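Local coordinates for putative acetyltransferase (Streptococcus mutans, PDB 4E2A), which probably transfers acyl groups, most likely acetyl from acetyl-CoA to an acceptor not yet identified, as a member of the GNAT acetyltransferase family, at residues K92-Y97 and K110-S115; F126-L131 and S160-G165; E183-H188 and L201-L206. All blocks are in the same frame, centred on the assembly; numbering follows the deposited sequence.

Contact 1 of 3, residues K92-Y97 and K110-S115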
# COMPACT_ATOMS: atom_id res chain seq x y z
N LYS B 92 -19.63 -0.23 -12.05
CA LYS B 92 -20.96 -0.52 -11.52
C LYS B 92 -20.99 -0.71 -10.01
O LYS B 92 -22.04 -0.63 -9.39
CB LYS B 92 -21.53 -1.78 -12.18
CG LYS B 92 -21.30 -1.87 -13.69
CD LYS B 92 -22.14 -0.84 -14.45
CE LYS B 92 -23.60 -1.28 -14.55
NZ LYS B 92 -24.33 -0.53 -15.61
N GLU B 93 -19.84 -0.99 -9.41
CA GLU B 93 -19.80 -1.24 -7.98
C GLU B 93 -19.16 -0.08 -7.21
O GLU B 93 -18.55 -0.27 -6.16
CB GLU B 93 -19.07 -2.56 -7.69
CG GLU B 93 -19.86 -3.79 -8.18
CD GLU B 93 -19.25 -5.11 -7.74
OE1 GLU B 93 -18.07 -5.38 -8.07
OE2 GLU B 93 -19.97 -5.88 -7.06
N SER B 94 -19.29 1.13 -7.77
CA SER B 94 -18.76 2.32 -7.12
C SER B 94 -19.59 3.54 -7.50
O SER B 94 -20.16 3.59 -8.58
CB SER B 94 -17.29 2.54 -7.54
OG SER B 94 -16.78 3.75 -7.00
N GLU B 95 -19.66 4.52 -6.62
CA GLU B 95 -20.27 5.77 -7.04
C GLU B 95 -19.43 6.97 -6.66
O GLU B 95 -18.78 6.98 -5.61
CB GLU B 95 -21.70 5.90 -6.56
CG GLU B 95 -22.66 4.99 -7.34
CD GLU B 95 -23.99 4.79 -6.64
OE1 GLU B 95 -24.10 5.22 -5.48
OE2 GLU B 95 -24.91 4.20 -7.26
N THR B 96 -19.40 7.96 -7.55
CA THR B 96 -18.77 9.22 -7.21
C THR B 96 -19.80 10.36 -7.23
O THR B 96 -20.56 10.51 -8.20
CB THR B 96 -17.61 9.55 -8.16
OG1 THR B 96 -16.64 8.50 -8.13
CG2 THR B 96 -16.92 10.86 -7.77
N TYR B 97 -19.79 11.17 -6.17
CA TYR B 97 -20.74 12.27 -6.01
C TYR B 97 -20.03 13.62 -5.92
O TYR B 97 -18.91 13.72 -5.41
CB TYR B 97 -21.57 12.09 -4.72
CG TYR B 97 -22.45 10.86 -4.72
CD1 TYR B 97 -23.76 10.93 -5.17
CD2 TYR B 97 -21.97 9.63 -4.26
CE1 TYR B 97 -24.56 9.83 -5.18
CE2 TYR B 97 -22.78 8.51 -4.27
CZ TYR B 97 -24.08 8.62 -4.74
OH TYR B 97 -24.91 7.54 -4.76
N LYS B 110 -16.26 9.45 -2.92
CA LYS B 110 -16.28 8.17 -3.65
C LYS B 110 -16.59 7.01 -2.71
O LYS B 110 -15.95 6.86 -1.66
CB LYS B 110 -14.97 7.91 -4.43
CG LYS B 110 -14.94 6.58 -5.21
CD LYS B 110 -13.60 6.40 -5.95
CE LYS B 110 -13.66 5.22 -6.93
NZ LYS B 110 -13.29 3.89 -6.32
N VAL B 111 -17.58 6.20 -3.10
CA VAL B 111 -17.94 5.02 -2.31
C VAL B 111 -17.83 3.71 -3.12
O VAL B 111 -18.01 3.72 -4.32
CB VAL B 111 -19.35 5.16 -1.66
CG1 VAL B 111 -19.31 6.26 -0.57
CG2 VAL B 111 -20.39 5.47 -2.71
N ASN B 112 -17.49 2.60 -2.45
CA ASN B 112 -17.32 1.33 -3.13
C ASN B 112 -18.05 0.18 -2.45
O ASN B 112 -18.26 0.19 -1.24
CB ASN B 112 -15.84 0.92 -3.20
CG ASN B 112 -14.92 2.02 -3.67
OD1 ASN B 112 -13.87 2.25 -3.07
ND2 ASN B 112 -15.28 2.67 -4.76
N TRP B 113 -18.42 -0.82 -3.24
CA TRP B 113 -18.87 -2.10 -2.70
C TRP B 113 -18.49 -3.23 -3.67
O TRP B 113 -17.94 -2.96 -4.74
CB TRP B 113 -20.37 -2.08 -2.42
CG TRP B 113 -21.23 -1.90 -3.63
CD1 TRP B 113 -21.81 -2.89 -4.38
CD2 TRP B 113 -21.63 -0.66 -4.22
NE1 TRP B 113 -22.54 -2.33 -5.40
CE2 TRP B 113 -22.45 -0.96 -5.33
CE3 TRP B 113 -21.38 0.69 -3.93
CZ2 TRP B 113 -23.00 0.02 -6.15
CZ3 TRP B 113 -21.93 1.67 -4.75
CH2 TRP B 113 -22.73 1.33 -5.85
N GLY B 114 -18.79 -4.48 -3.31
CA GLY B 114 -18.42 -5.62 -4.15
C GLY B 114 -16.92 -5.71 -4.37
O GLY B 114 -16.12 -5.49 -3.45
N SER B 115 -16.52 -6.02 -5.61
CA SER B 115 -15.10 -6.19 -5.93
C SER B 115 -14.38 -4.84 -6.07
O SER B 115 -13.15 -4.79 -6.10
CB SER B 115 -14.92 -7.01 -7.22
OG SER B 115 -15.51 -6.32 -8.32
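The W113 indole lies with one face over the backbone of E93 and S94: E93 CA makes a CH-pi contact 4.0 Å from the centroid of the five-membered ring, and E93 O and S94 N sit over the same face toward the rim. At the edge, W113 CH2 meets E95 CD at 3.8 Å, the carboxylate standing almost upright to the indole plane (86°). With chi1 at 63°, W113 CG sits between its own N and carbonyl carbon, which lays the ring across the backbone of K92-S94. V111 CG2 touches the edge of the Y97 ring. The two segments belong to the antiparallel hairpin 94-101/104-113. V111 N bonds E95 O, while V111 O takes E95 N and S94 OG from opposite faces of its plane, the latter at 2.9 Å. W113 N also bonds E93 O at 3.0 Å; further along, E93 OE1 accepts S115 OG at 2.7 Å, nearly along its C-O axis, and S115 N at 3.0 Å, from above the carboxylate plane. Y97 OH bonds E95 OE1 at 2.6 Å, and K42 and R153 form long, weak ion pairs with the same carboxylate. Two donors on E93 OE1 would be expected to favour an ionised carboxylate there and restrain its rotation.

Contact 2 of 3, residues F126-L131 and S160-G165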
# COMPACT_ATOMS: atom_id res chain seq x y z
N PHE B 126 -19.56 -2.01 2.55
CA PHE B 126 -19.64 -0.77 1.77
C PHE B 126 -18.51 0.15 2.29
O PHE B 126 -18.40 0.38 3.49
CB PHE B 126 -21.03 -0.17 2.03
CG PHE B 126 -21.34 1.11 1.28
CD1 PHE B 126 -22.30 1.12 0.27
CD2 PHE B 126 -20.77 2.31 1.66
CE1 PHE B 126 -22.64 2.29 -0.40
CE2 PHE B 126 -21.11 3.50 0.99
CZ PHE B 126 -22.04 3.49 -0.04
N GLU B 127 -17.69 0.68 1.38
CA GLU B 127 -16.49 1.43 1.73
C GLU B 127 -16.65 2.92 1.42
O GLU B 127 -17.08 3.28 0.34
CB GLU B 127 -15.27 0.89 0.96
CG GLU B 127 -14.00 1.73 1.13
CD GLU B 127 -12.85 1.30 0.21
OE1 GLU B 127 -13.05 0.45 -0.67
OE2 GLU B 127 -11.73 1.82 0.37
N ILE B 128 -16.30 3.78 2.36
CA ILE B 128 -16.19 5.20 2.06
C ILE B 128 -14.70 5.46 1.80
O ILE B 128 -13.88 5.38 2.73
CB ILE B 128 -16.74 6.08 3.20
CG1 ILE B 128 -18.20 5.71 3.49
CG2 ILE B 128 -16.65 7.56 2.82
CD1 ILE B 128 -18.69 6.19 4.88
N GLN B 129 -14.36 5.70 0.54
CA GLN B 129 -12.96 5.73 0.10
C GLN B 129 -12.36 7.14 0.06
O GLN B 129 -11.24 7.36 0.54
CB GLN B 129 -12.80 5.07 -1.29
CG GLN B 129 -11.33 4.97 -1.78
CD GLN B 129 -11.20 4.78 -3.30
OE1 GLN B 129 -12.13 4.32 -3.97
NE2 GLN B 129 -10.03 5.12 -3.84
N ARG B 130 -13.10 8.08 -0.54
CA ARG B 130 -12.63 9.45 -0.71
C ARG B 130 -13.66 10.50 -0.29
O ARG B 130 -14.84 10.41 -0.66
CB ARG B 130 -12.30 9.73 -2.20
CG ARG B 130 -11.03 9.11 -2.72
CD ARG B 130 -10.82 9.44 -4.22
NE ARG B 130 -9.72 8.65 -4.72
CZ ARG B 130 -9.61 8.19 -5.96
NH1 ARG B 130 -10.56 8.46 -6.86
NH2 ARG B 130 -8.54 7.47 -6.30
N LEU B 131 -13.22 11.52 0.44
CA LEU B 131 -14.09 12.66 0.71
C LEU B 131 -13.23 13.92 0.89
O LEU B 131 -12.48 14.03 1.86
CB LEU B 131 -14.97 12.39 1.96
CG LEU B 131 -16.23 13.27 2.17
CD1 LEU B 131 -17.14 12.78 3.31
CD2 LEU B 131 -15.85 14.73 2.43
N SER B 160 -24.29 -5.04 5.17
CA SER B 160 -24.21 -5.22 6.61
C SER B 160 -23.27 -4.24 7.31
O SER B 160 -23.50 -3.91 8.47
CB SER B 160 -23.82 -6.66 6.96
OG SER B 160 -24.84 -7.56 6.55
N TRP B 161 -22.25 -3.76 6.60
CA TRP B 161 -21.23 -2.90 7.20
C TRP B 161 -20.82 -1.74 6.28
O TRP B 161 -20.81 -1.87 5.05
CB TRP B 161 -19.98 -3.72 7.61
CG TRP B 161 -20.28 -4.89 8.48
CD1 TRP B 161 -20.46 -6.18 8.08
CD2 TRP B 161 -20.48 -4.88 9.90
NE1 TRP B 161 -20.74 -6.98 9.16
CE2 TRP B 161 -20.76 -6.21 10.29
CE3 TRP B 161 -20.44 -3.88 10.87
CZ2 TRP B 161 -21.00 -6.56 11.62
CZ3 TRP B 161 -20.68 -4.24 12.20
CH2 TRP B 161 -20.95 -5.56 12.55
N VAL B 162 -20.51 -0.61 6.89
CA VAL B 162 -19.81 0.47 6.20
C VAL B 162 -18.49 0.63 6.94
O VAL B 162 -18.45 0.56 8.18
CB VAL B 162 -20.65 1.78 6.19
CG1 VAL B 162 -20.98 2.22 7.61
CG2 VAL B 162 -19.93 2.91 5.44
N TRP B 163 -17.40 0.78 6.19
CA TRP B 163 -16.08 0.89 6.78
C TRP B 163 -15.21 1.96 6.11
O TRP B 163 -15.47 2.40 4.99
CB TRP B 163 -15.37 -0.47 6.75
CG TRP B 163 -14.97 -0.92 5.39
CD1 TRP B 163 -15.76 -1.53 4.47
CD2 TRP B 163 -13.67 -0.79 4.78
NE1 TRP B 163 -15.04 -1.81 3.34
CE2 TRP B 163 -13.77 -1.36 3.50
CE3 TRP B 163 -12.46 -0.26 5.20
CZ2 TRP B 163 -12.67 -1.41 2.62
CZ3 TRP B 163 -11.37 -0.30 4.33
CH2 TRP B 163 -11.49 -0.87 3.05
N LEU B 164 -14.16 2.36 6.82
CA LEU B 164 -13.19 3.29 6.27
C LEU B 164 -11.86 3.08 6.99
O LEU B 164 -11.80 2.43 8.03
CB LEU B 164 -13.69 4.73 6.40
CG LEU B 164 -14.20 5.18 7.78
CD1 LEU B 164 -13.01 5.52 8.64
CD2 LEU B 164 -15.10 6.40 7.63
N GLY B 165 -10.79 3.60 6.40
CA GLY B 165 -9.48 3.51 7.01
C GLY B 165 -9.07 4.84 7.60
O GLY B 165 -9.40 5.89 7.06
O HOH W 1 -11.35 4.85 3.69
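F126 to I128 run parallel to W161 to L164, pairing F126 with V162 and E127 with W163 across a beta-alpha-beta crossover whose helix is 142-157. W161 O receives F126 N, W163 N reaches F126 O at 2.9 Å, and I128 N closes on W163 O at 3.1 Å with a nearly straight N-H...O angle of 166°. The segment axes are 30° from parallel; beyond I128 the strands part, and Q129 and R130 form a classic beta bulge facing K110. Splayed parallel strands beside a bulge are a hallmark of the GNAT fold; in relatives the pantetheine arm of acetyl-CoA enters this gap, so the same role is likely here. On one face of the sheet, V162 CG2 lies 3.6 Å from I128 CD1 and 3.9 Å from F126 CD2, with A154 and F147 of the helix packing against F126 and I128, respectively. On the other face, the extended E127 side chain runs over the W163 indole: CG stands 4.0 Å from the centroid of the six-membered ring, and the carboxylate lies only 18° from parallel to it. T118 OG1 bonds E127 OE2 and Q117 OE1 accepts W163 NE1, which would restrain both groups. At the fork, one water bridges the strands, donating to I128 O at 2.8 Å and accepting from G165 N at 3.0 Å.

Contact 3 of 3, residues E183-H188 and L201-L206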
# COMPACT_ATOMS: atom_id res chain seq x y z
N GLU B 183 -16.07 1.52 14.82
CA GLU B 183 -15.22 0.81 15.78
C GLU B 183 -14.10 0.09 15.03
O GLU B 183 -14.30 -0.40 13.92
CB GLU B 183 -16.01 -0.25 16.54
CG GLU B 183 -17.32 0.21 17.15
CD GLU B 183 -18.19 -0.98 17.60
OE1 GLU B 183 -17.78 -2.15 17.40
OE2 GLU B 183 -19.29 -0.74 18.15
N GLN B 184 -12.92 0.02 15.64
CA GLN B 184 -11.80 -0.64 14.99
C GLN B 184 -12.06 -2.13 14.91
O GLN B 184 -12.71 -2.70 15.79
CB GLN B 184 -10.49 -0.36 15.75
CG GLN B 184 -9.32 -1.21 15.27
CD GLN B 184 -8.00 -0.68 15.77
OE1 GLN B 184 -7.95 0.35 16.44
NE2 GLN B 184 -6.91 -1.37 15.43
N PHE B 185 -11.57 -2.76 13.85
CA PHE B 185 -11.73 -4.20 13.73
C PHE B 185 -10.50 -4.83 13.11
O PHE B 185 -10.35 -6.05 13.08
CB PHE B 185 -12.99 -4.55 12.93
CG PHE B 185 -12.92 -4.20 11.48
CD1 PHE B 185 -12.65 -5.18 10.52
CD2 PHE B 185 -13.14 -2.89 11.06
CE1 PHE B 185 -12.58 -4.86 9.17
CE2 PHE B 185 -13.09 -2.55 9.71
CZ PHE B 185 -12.80 -3.54 8.76
N SER B 186 -9.60 -3.98 12.63
CA SER B 186 -8.38 -4.49 12.01
C SER B 186 -7.37 -3.40 11.75
O SER B 186 -7.61 -2.22 12.04
CB SER B 186 -8.72 -5.23 10.71
OG SER B 186 -7.62 -6.01 10.30
N LYS B 187 -6.23 -3.78 11.22
CA LYS B 187 -5.19 -2.81 10.94
C LYS B 187 -4.23 -3.35 9.92
O LYS B 187 -4.17 -4.56 9.67
CB LYS B 187 -4.44 -2.42 12.22
CG LYS B 187 -3.95 -3.60 13.06
CD LYS B 187 -3.36 -3.10 14.38
CE LYS B 187 -3.17 -4.23 15.38
NZ LYS B 187 -2.68 -3.74 16.69
N HIS B 188 -3.48 -2.44 9.33
CA HIS B 188 -2.52 -2.82 8.32
C HIS B 188 -1.27 -1.98 8.51
O HIS B 188 -1.32 -0.75 8.48
CB HIS B 188 -3.10 -2.61 6.92
CG HIS B 188 -2.17 -3.01 5.82
ND1 HIS B 188 -1.45 -4.17 5.84
CD2 HIS B 188 -1.83 -2.37 4.66
CE1 HIS B 188 -0.71 -4.26 4.74
NE2 HIS B 188 -0.92 -3.18 4.03
N LEU B 201 -8.64 0.04 10.49
CA LEU B 201 -9.89 -0.08 9.75
C LEU B 201 -11.04 -0.02 10.75
O LEU B 201 -11.00 -0.68 11.77
CB LEU B 201 -9.93 -1.38 8.94
CG LEU B 201 -8.84 -1.52 7.86
CD1 LEU B 201 -8.71 -0.26 7.03
CD2 LEU B 201 -7.51 -1.90 8.47
N LEU B 202 -12.05 0.80 10.46
CA LEU B 202 -13.16 0.97 11.38
C LEU B 202 -14.43 0.62 10.63
O LEU B 202 -14.59 1.00 9.47
CB LEU B 202 -13.25 2.42 11.87
CG LEU B 202 -11.97 3.19 12.19
CD1 LEU B 202 -12.31 4.63 12.60
CD2 LEU B 202 -11.18 2.49 13.29
N LYS B 203 -15.33 -0.10 11.31
CA LYS B 203 -16.61 -0.44 10.74
C LYS B 203 -17.78 0.01 11.60
O LYS B 203 -17.67 0.13 12.82
CB LYS B 203 -16.72 -1.94 10.47
CG LYS B 203 -16.53 -2.83 11.70
CD LYS B 203 -16.62 -4.30 11.26
CE LYS B 203 -17.24 -5.17 12.33
NZ LYS B 203 -16.20 -5.60 13.29
N LYS B 204 -18.91 0.21 10.93
CA LYS B 204 -20.16 0.56 11.56
C LYS B 204 -21.25 -0.40 11.09
O LYS B 204 -21.49 -0.56 9.88
CB LYS B 204 -20.58 1.99 11.21
CG LYS B 204 -21.96 2.38 11.76
CD LYS B 204 -22.44 3.72 11.17
CE LYS B 204 -23.52 4.38 12.05
NZ LYS B 204 -24.85 4.31 11.43
N SER B 205 -21.92 -1.02 12.04
CA SER B 205 -23.05 -1.89 11.75
C SER B 205 -24.17 -1.16 11.01
O SER B 205 -24.65 -0.12 11.46
CB SER B 205 -23.63 -2.47 13.05
OG SER B 205 -24.69 -3.36 12.72
N LEU B 206 -24.60 -1.73 9.90
CA LEU B 206 -25.77 -1.21 9.20
C LEU B 206 -27.04 -1.97 9.63
O LEU B 206 -28.15 -1.59 9.27
CB LEU B 206 -25.58 -1.29 7.68
CG LEU B 206 -24.38 -0.51 7.12
CD1 LEU B 206 -24.22 -0.75 5.62
CD2 LEU B 206 -24.58 0.97 7.41
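F185 turns one ring face to the aliphatic chain of K203, whose CD stands 4.0 Å from the ring centroid in a CH-pi contact, while the F185 ring edge meets the backbone at L202 C. The two strands form the antiparallel hairpin 183-192/195-205, with a beta bulge that shifts the register by one: E183 pairs with K203 and Q184 with L202, but S186 rather than F185 comes opposite L201. The extra residue, F185, has a psi of -9°, and its CB points toward the partner strand. F185 CE2 approaches L201 CB at 3.5 Å. K203 bends at its third and fourth torsions, which brings NZ back to 3.4 Å from F185 CB; the same lysine makes a cation-pi contact with W161. On the opposite face of the sheet, L202 CD2 packs on Q184 CA at 3.6 Å. Past the bulge, K187 NZ and H188 ND1 bond N74 and E78 of the second subunit, so this strand, at the sheet edge within its own chain, also takes part in the dimer. Both L201 backbone polar groups are used at the bulge: L201 O accepts F185 N at 3.0 Å, and L201 N reaches S186 O at 2.9 Å from well above its carbonyl plane.

Overall arrangement
All three contacts belong to one mixed sheet, in which the strands run 38-42, 94-101, 104-113, 125-133, 161-167, 195-205, 183-192. Contact 2 is the middle piece: its centre lies about 10 Å from that of contact 1 and about 9 Å from that of contact 3, whereas the centres of contacts 1 and 3 are about 18 Å apart. Probable hydrogen bonds join the neighbours, E127 N to N112 O (2.7 Å) on one flank and K204 N to V162 O (2.8 Å) on the other. K110 NZ also meets Q129 OE1 at the bulge. The likely cofactor cleft opens at contact 2, between the antiparallel hairpins of contacts 1 and 3, the latter reaching the second subunit.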